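Local atomic coordinates of uncharacterized hth-type transcriptional regulator YYBR (Bacillus subtilis, PDB entry 4A5N), a protein that probably binds DNA as a redox-responsive, MarR-like transcriptional activator with a helix-turn-helix fold. Residues R41-F45 / L57-L61; D67-R72 / Y84-G90. The protein carries 1 engineered substitution. All blocks are in the same frame, centred on the assembly; numbering follows the deposited sequence.

Contact 1 of 2, residues R41-F45 / L57-L61; sequences RFNEF and LTLQL. With BME (beta-mercaptoethanol), chain F.
One face of the F42 ring is taken by the CD2 methyl of L57, which sits 3.6 Å from the ring centroid and only 12° off the normal, a CH-pi contact. The ring reaches it because CG is anti to the backbone N (chi1 -169°). T58 OG1 and L61 CD1 approach the same ring obliquely, OG1 coming within 3.3 Å of F42 CE1 while it is hydrogen-bonded to the backbone O of Q54. The F45 ring is also met at a slant, its CE2 3.7 Å from L61 CD2, and F45 CB lies 3.7 Å from L57 CD2, so that this methyl touches both phenylalanines. These side chains fill the angle between helices 42-48 and 54-66, the pair that, as in MarR-like regulators, probably forms the helix-turn-helix. With an alanine at F42, L57 CD2 is likely to lose the aromatic face it rests on, and a gap would open beside T58. At the N-cap, R41 N donates to the anti lone pair of E44 OE1 (2.8 Å); that oxygen also stands above the R41 guanidinium, displaced toward its rim, a salt bridge of charge alone. At the guanidinium edge, in plane, R41 NE bonds O1 of a beta-mercaptoethanol (3.3 Å), probably from the crystallisation liquor.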
loop_
_atom_site.group_PDB
_atom_site.type_symbol
_atom_site.label_atom_id
_atom_site.label_comp_id
_atom_site.label_asym_id
_atom_site.label_seq_id
_atom_site.Cartn_x
_atom_site.Cartn_y
_atom_site.Cartn_z
ATOM N N ARG B 41 -22.025 7.073 6.011
ATOM C CA ARG B 41 -23.010 6.203 5.384
ATOM C C ARG B 41 -22.508 5.859 3.992
ATOM O O ARG B 41 -21.683 6.560 3.427
ATOM C CB ARG B 41 -24.400 6.862 5.324
ATOM C CG ARG B 41 -24.906 7.430 6.641
ATOM C CD ARG B 41 -26.246 8.111 6.462
ATOM N NE ARG B 41 -26.164 9.306 5.608
ATOM C CZ ARG B 41 -25.725 10.479 6.034
ATOM N NH1 ARG B 41 -25.334 10.629 7.289
ATOM N NH2 ARG B 41 -25.702 11.518 5.220
ATOM N N PHE B 42 -23.076 4.804 3.427
ATOM C CA PHE B 42 -22.705 4.277 2.123
ATOM C C PHE B 42 -22.775 5.354 1.044
ATOM O O PHE B 42 -21.826 5.541 0.300
ATOM C CB PHE B 42 -23.681 3.135 1.806
ATOM C CG PHE B 42 -23.317 2.293 0.631
ATOM C CD1 PHE B 42 -22.451 1.222 0.774
ATOM C CD2 PHE B 42 -23.942 2.498 -0.613
ATOM C CE1 PHE B 42 -22.145 0.406 -0.283
ATOM C CE2 PHE B 42 -23.644 1.673 -1.678
ATOM C CZ PHE B 42 -22.736 0.631 -1.521
ATOM N N ASN B 43 -23.871 6.089 1.013
ATOM C CA ASN B 43 -24.029 7.223 0.102
ATOM C C ASN B 43 -23.000 8.362 0.257
ATOM O O ASN B 43 -22.687 9.051 -0.715
ATOM C CB ASN B 43 -25.465 7.759 0.171
ATOM C CG ASN B 43 -26.477 6.875 -0.575
ATOM O OD1 ASN B 43 -27.689 7.095 -0.483
ATOM N ND2 ASN B 43 -25.992 5.870 -1.273
ATOM N N GLU B 44 -22.448 8.546 1.459
ATOM C CA GLU B 44 -21.406 9.548 1.636
ATOM C C GLU B 44 -20.128 9.111 0.926
ATOM O O GLU B 44 -19.427 9.948 0.367
ATOM C CB GLU B 44 -21.121 9.814 3.113
ATOM C CG GLU B 44 -22.314 10.385 3.849
ATOM C CD GLU B 44 -22.035 10.765 5.283
ATOM O OE1 GLU B 44 -22.035 9.849 6.134
ATOM O OE2 GLU B 44 -21.850 11.986 5.564
ATOM N N PHE B 45 -19.843 7.812 0.979
ATOM C CA PHE B 45 -18.691 7.228 0.303
ATOM C C PHE B 45 -18.842 7.320 -1.225
ATOM O O PHE B 45 -17.836 7.563 -1.892
ATOM C CB PHE B 45 -18.502 5.765 0.641
ATOM C CG PHE B 45 -17.999 5.492 2.033
ATOM C CD1 PHE B 45 -16.847 6.097 2.520
ATOM C CD2 PHE B 45 -18.629 4.552 2.814
ATOM C CE1 PHE B 45 -16.378 5.772 3.794
ATOM C CE2 PHE B 45 -18.158 4.219 4.076
ATOM C CZ PHE B 45 -17.031 4.825 4.549
ATOM N N LEU B 57 -17.986 -0.892 -3.912
ATOM C CA LEU B 57 -17.956 -0.244 -2.587
ATOM C C LEU B 57 -18.375 -1.220 -1.482
ATOM O O LEU B 57 -17.726 -1.294 -0.392
ATOM C CB LEU B 57 -18.848 1.005 -2.604
ATOM C CG LEU B 57 -18.943 1.801 -1.284
ATOM C CD1 LEU B 57 -17.543 2.271 -0.874
ATOM C CD2 LEU B 57 -19.911 2.983 -1.358
ATOM N N THR B 58 -19.457 -1.966 -1.725
ATOM C CA THR B 58 -19.936 -2.925 -0.731
ATOM C C THR B 58 -18.856 -3.979 -0.452
ATOM O O THR B 58 -18.642 -4.329 0.668
ATOM C CB THR B 58 -21.234 -3.651 -1.188
ATOM O OG1 THR B 58 -22.272 -2.697 -1.339
ATOM C CG2 THR B 58 -21.679 -4.724 -0.158
ATOM N N LEU B 59 -18.197 -4.476 -1.496
ATOM C CA LEU B 59 -17.168 -5.515 -1.378
ATOM C C LEU B 59 -15.965 -5.000 -0.622
ATOM O O LEU B 59 -15.482 -5.676 0.311
ATOM C CB LEU B 59 -16.756 -6.029 -2.760
ATOM C CG LEU B 59 -15.700 -7.133 -2.963
ATOM C CD1 LEU B 59 -15.837 -8.265 -1.934
ATOM C CD2 LEU B 59 -15.849 -7.671 -4.391
ATOM N N GLN B 60 -15.496 -3.797 -0.988
ATOM C CA GLN B 60 -14.343 -3.212 -0.286
ATOM C C GLN B 60 -14.651 -3.008 1.194
ATOM O O GLN B 60 -13.801 -3.273 2.071
ATOM C CB GLN B 60 -13.907 -1.864 -0.911
ATOM C CG GLN B 60 -13.386 -1.955 -2.344
ATOM C CD GLN B 60 -12.095 -2.739 -2.452
ATOM O OE1 GLN B 60 -11.062 -2.346 -1.917
ATOM N NE2 GLN B 60 -12.167 -3.882 -3.092
ATOM N N LEU B 61 -15.855 -2.524 1.485
ATOM C CA LEU B 61 -16.238 -2.300 2.891
ATOM C C LEU B 61 -16.385 -3.635 3.661
ATOM O O LEU B 61 -16.045 -3.696 4.824
ATOM C CB LEU B 61 -17.521 -1.441 2.993
ATOM C CG LEU B 61 -17.410 0.048 2.645
ATOM C CD1 LEU B 61 -18.792 0.664 2.374
ATOM C CD2 LEU B 61 -16.662 0.831 3.733
HETATM C C1 BME F . -28.309 9.086 1.691
HETATM C C2 BME F . -28.418 10.540 1.988
HETATM O O1 BME F . -27.673 8.482 2.837
HETATM S S2 BME F . -26.802 10.970 2.667
#

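Contact 2 of 2, residues D67-R72 / Y84-G90; sequences DGIVHR and YSLTEFG
T87 grips the turn ahead of strand 70-75 at the point where the beta hairpin, the wing of a winged helix-turn-helix, gives way to the next helix. T87 is the N-cap of the short, weakly bonded helix 88-91: its OG1 donates to G68 O (2.6 Å) and accepts from G90 N (2.8 Å), so one hydroxyl ties that helix to the Schellman turn ending helix 54-66. It can do both because chi1 (63°) places OG1 between the backbone N and the carbonyl carbon. T87 N is satisfied by I69 O at 3.0 Å, although the donor stands well above the carbonyl plane. The two strands then pair antiparallel: H71 and S85 exchange both bonds, H71 N to S85 O (2.8 Å) and S85 N to H71 O (3.0 Å), the latter in the plane of its carbonyl. S85 O also receives a CA-H contact from V70, and S85 OG holds a water that makes a second, weak bond to H71 O. H71 NE2 is hydrogen-bonded to E73. Apolar packing flanks the turn, with I69 CD1 against the F89 ring, while the carboxylate of D67 forms a salt bridge with R115 of the second subunit. At the far end R72 and Y84 run side by side in the same direction, the guanidinium and ring planes 58° apart. R72 NE points straight at Y84 OH (3.1 Å, 164°), which lies in the guanidinium plane, and a water accepting from R72 NH2 sits 2.6 Å from Y84 OH, in plane at the edge of the tyrosine ring.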
loop_
_atom_site.group_PDB
_atom_site.type_symbol
_atom_site.label_atom_id
_atom_site.label_comp_id
_atom_site.label_asym_id
_atom_site.label_seq_id
_atom_site.Cartn_x
_atom_site.Cartn_y
_atom_site.Cartn_z
ATOM N N ASP B 67 -11.692 -7.973 8.097
ATOM C CA ASP B 67 -10.352 -7.892 8.625
ATOM C C ASP B 67 -10.326 -7.171 9.980
ATOM O O ASP B 67 -9.258 -6.994 10.538
ATOM C CB ASP B 67 -9.422 -7.135 7.648
ATOM C CG ASP B 67 -9.048 -7.955 6.411
ATOM O OD1 ASP B 67 -9.325 -9.172 6.390
ATOM O OD2 ASP B 67 -8.441 -7.379 5.485
ATOM N N GLY B 68 -11.489 -6.734 10.469
ATOM C CA GLY B 68 -11.600 -6.062 11.766
ATOM C C GLY B 68 -11.253 -4.587 11.823
ATOM O O GLY B 68 -11.110 -4.032 12.904
ATOM N N ILE B 69 -11.116 -3.955 10.665
ATOM C CA ILE B 69 -10.725 -2.533 10.531
ATOM C C ILE B 69 -11.901 -1.564 10.540
ATOM O O ILE B 69 -11.804 -0.406 11.013
ATOM C CB ILE B 69 -9.993 -2.332 9.184
ATOM C CG1 ILE B 69 -8.870 -3.376 9.004
ATOM C CG2 ILE B 69 -9.480 -0.892 9.038
ATOM C CD1 ILE B 69 -7.799 -3.379 10.081
ATOM N N VAL B 70 -13.028 -2.061 10.069
ATOM C CA VAL B 70 -14.247 -1.301 10.016
ATOM C C VAL B 70 -15.391 -2.001 10.738
ATOM O O VAL B 70 -15.515 -3.236 10.720
ATOM C CB VAL B 70 -14.615 -0.988 8.550
ATOM C CG1 VAL B 70 -16.045 -0.449 8.421
ATOM C CG2 VAL B 70 -13.614 0.010 7.996
ATOM N N HIS B 71 -16.189 -1.182 11.430
ATOM C CA HIS B 71 -17.393 -1.603 12.090
ATOM C C HIS B 71 -18.551 -1.154 11.237
ATOM O O HIS B 71 -18.582 0.009 10.749
ATOM C CB HIS B 71 -17.490 -1.010 13.514
ATOM C CG HIS B 71 -18.787 -1.347 14.214
ATOM N ND1 HIS B 71 -19.024 -2.553 14.788
ATOM C CD2 HIS B 71 -19.934 -0.603 14.394
ATOM C CE1 HIS B 71 -20.261 -2.568 15.310
ATOM N NE2 HIS B 71 -20.827 -1.376 15.066
ATOM N N ARG B 72 -19.472 -2.079 10.990
ATOM C CA ARG B 72 -20.741 -1.767 10.300
ATOM C C ARG B 72 -21.917 -1.861 11.297
ATOM O O ARG B 72 -22.320 -2.963 11.717
ATOM C CB ARG B 72 -20.953 -2.747 9.149
ATOM C CG ARG B 72 -22.170 -2.506 8.268
ATOM C CD ARG B 72 -22.258 -3.574 7.180
ATOM N NE ARG B 72 -23.232 -3.221 6.137
ATOM C CZ ARG B 72 -24.501 -3.645 6.065
ATOM N NH1 ARG B 72 -25.006 -4.497 6.940
ATOM N NH2 ARG B 72 -25.268 -3.215 5.072
ATOM N N TYR B 84 -20.656 3.106 8.829
ATOM C CA TYR B 84 -19.321 2.519 8.771
ATOM C C TYR B 84 -18.335 3.407 9.542
ATOM O O TYR B 84 -18.287 4.631 9.328
ATOM C CB TYR B 84 -18.869 2.421 7.318
ATOM C CG TYR B 84 -19.762 1.550 6.513
ATOM C CD1 TYR B 84 -19.545 0.180 6.443
ATOM C CD2 TYR B 84 -20.843 2.087 5.828
ATOM C CE1 TYR B 84 -20.397 -0.636 5.716
ATOM C CE2 TYR B 84 -21.698 1.276 5.087
ATOM C CZ TYR B 84 -21.463 -0.088 5.047
ATOM O OH TYR B 84 -22.276 -0.924 4.310
ATOM N N SER B 85 -17.546 2.786 10.414
ATOM C CA SER B 85 -16.570 3.512 11.207
ATOM C C SER B 85 -15.325 2.695 11.369
ATOM O O SER B 85 -15.332 1.462 11.087
ATOM C CB SER B 85 -17.168 3.817 12.566
ATOM O OG SER B 85 -17.698 2.642 13.166
ATOM N N LEU B 86 -14.264 3.338 11.862
ATOM C CA LEU B 86 -13.044 2.634 12.163
ATOM C C LEU B 86 -13.197 1.998 13.532
ATOM O O LEU B 86 -13.704 2.578 14.447
ATOM C CB LEU B 86 -11.824 3.549 12.143
ATOM C CG LEU B 86 -11.466 4.305 10.878
ATOM C CD1 LEU B 86 -10.212 5.141 11.125
ATOM C CD2 LEU B 86 -11.269 3.297 9.734
ATOM N N THR B 87 -12.747 0.778 13.650
ATOM C CA THR B 87 -12.643 0.118 14.932
ATOM C C THR B 87 -11.383 0.663 15.606
ATOM O O THR B 87 -10.521 1.268 14.943
ATOM C CB THR B 87 -12.500 -1.399 14.729
ATOM O OG1 THR B 87 -11.286 -1.687 14.021
ATOM C CG2 THR B 87 -13.713 -1.968 13.957
ATOM N N GLU B 88 -11.244 0.428 16.898
ATOM C CA GLU B 88 -9.999 0.718 17.577
ATOM C C GLU B 88 -8.785 0.039 16.908
ATOM O O GLU B 88 -7.739 0.638 16.780
ATOM C CB GLU B 88 -10.098 0.357 19.074
ATOM C CG GLU B 88 -10.999 1.323 19.845
ATOM C CD GLU B 88 -10.753 2.806 19.492
ATOM O OE1 GLU B 88 -9.622 3.317 19.723
ATOM O OE2 GLU B 88 -11.686 3.463 18.945
ATOM N N PHE B 89 -8.945 -1.193 16.455
ATOM C CA PHE B 89 -7.900 -1.895 15.751
ATOM C C PHE B 89 -7.592 -1.160 14.427
ATOM O O PHE B 89 -6.440 -0.848 14.090
ATOM C CB PHE B 89 -8.383 -3.298 15.459
ATOM C CG PHE B 89 -7.376 -4.153 14.773
ATOM C CD1 PHE B 89 -6.094 -4.314 15.300
ATOM C CD2 PHE B 89 -7.697 -4.812 13.594
ATOM C CE1 PHE B 89 -5.154 -5.114 14.660
ATOM C CE2 PHE B 89 -6.762 -5.623 12.964
ATOM C CZ PHE B 89 -5.495 -5.779 13.490
ATOM N N GLY B 90 -8.647 -0.849 13.702
ATOM C CA GLY B 90 -8.533 0.023 12.519
ATOM C C GLY B 90 -7.699 1.294 12.692
ATOM O O GLY B 90 -6.876 1.616 11.834
HETATM O O HOH W 1 -20.198 2.361 12.671
HETATM O O HOH W 2 -24.600 -0.597 3.289
#

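From the N terminus, contact 1 closes first, bringing helix 54-66 back against helix 42-48 across eleven intervening residues, six of them helical. The chain then runs out along helix 54-66, turns into strand 70-75, and contact 2 closes the hairpin on its return through strand 81-86 into helix 88-91. The two lie in series and neither nest nor cross. They meet nonetheless at Y84, whose CB packs 3.8 Å from F45 CE2 and whose CZ lies 3.9 Å from L61 CD1. Strand 81-86 is thereby fastened to both helices of contact 1, joining the wing to the helix-turn-helix.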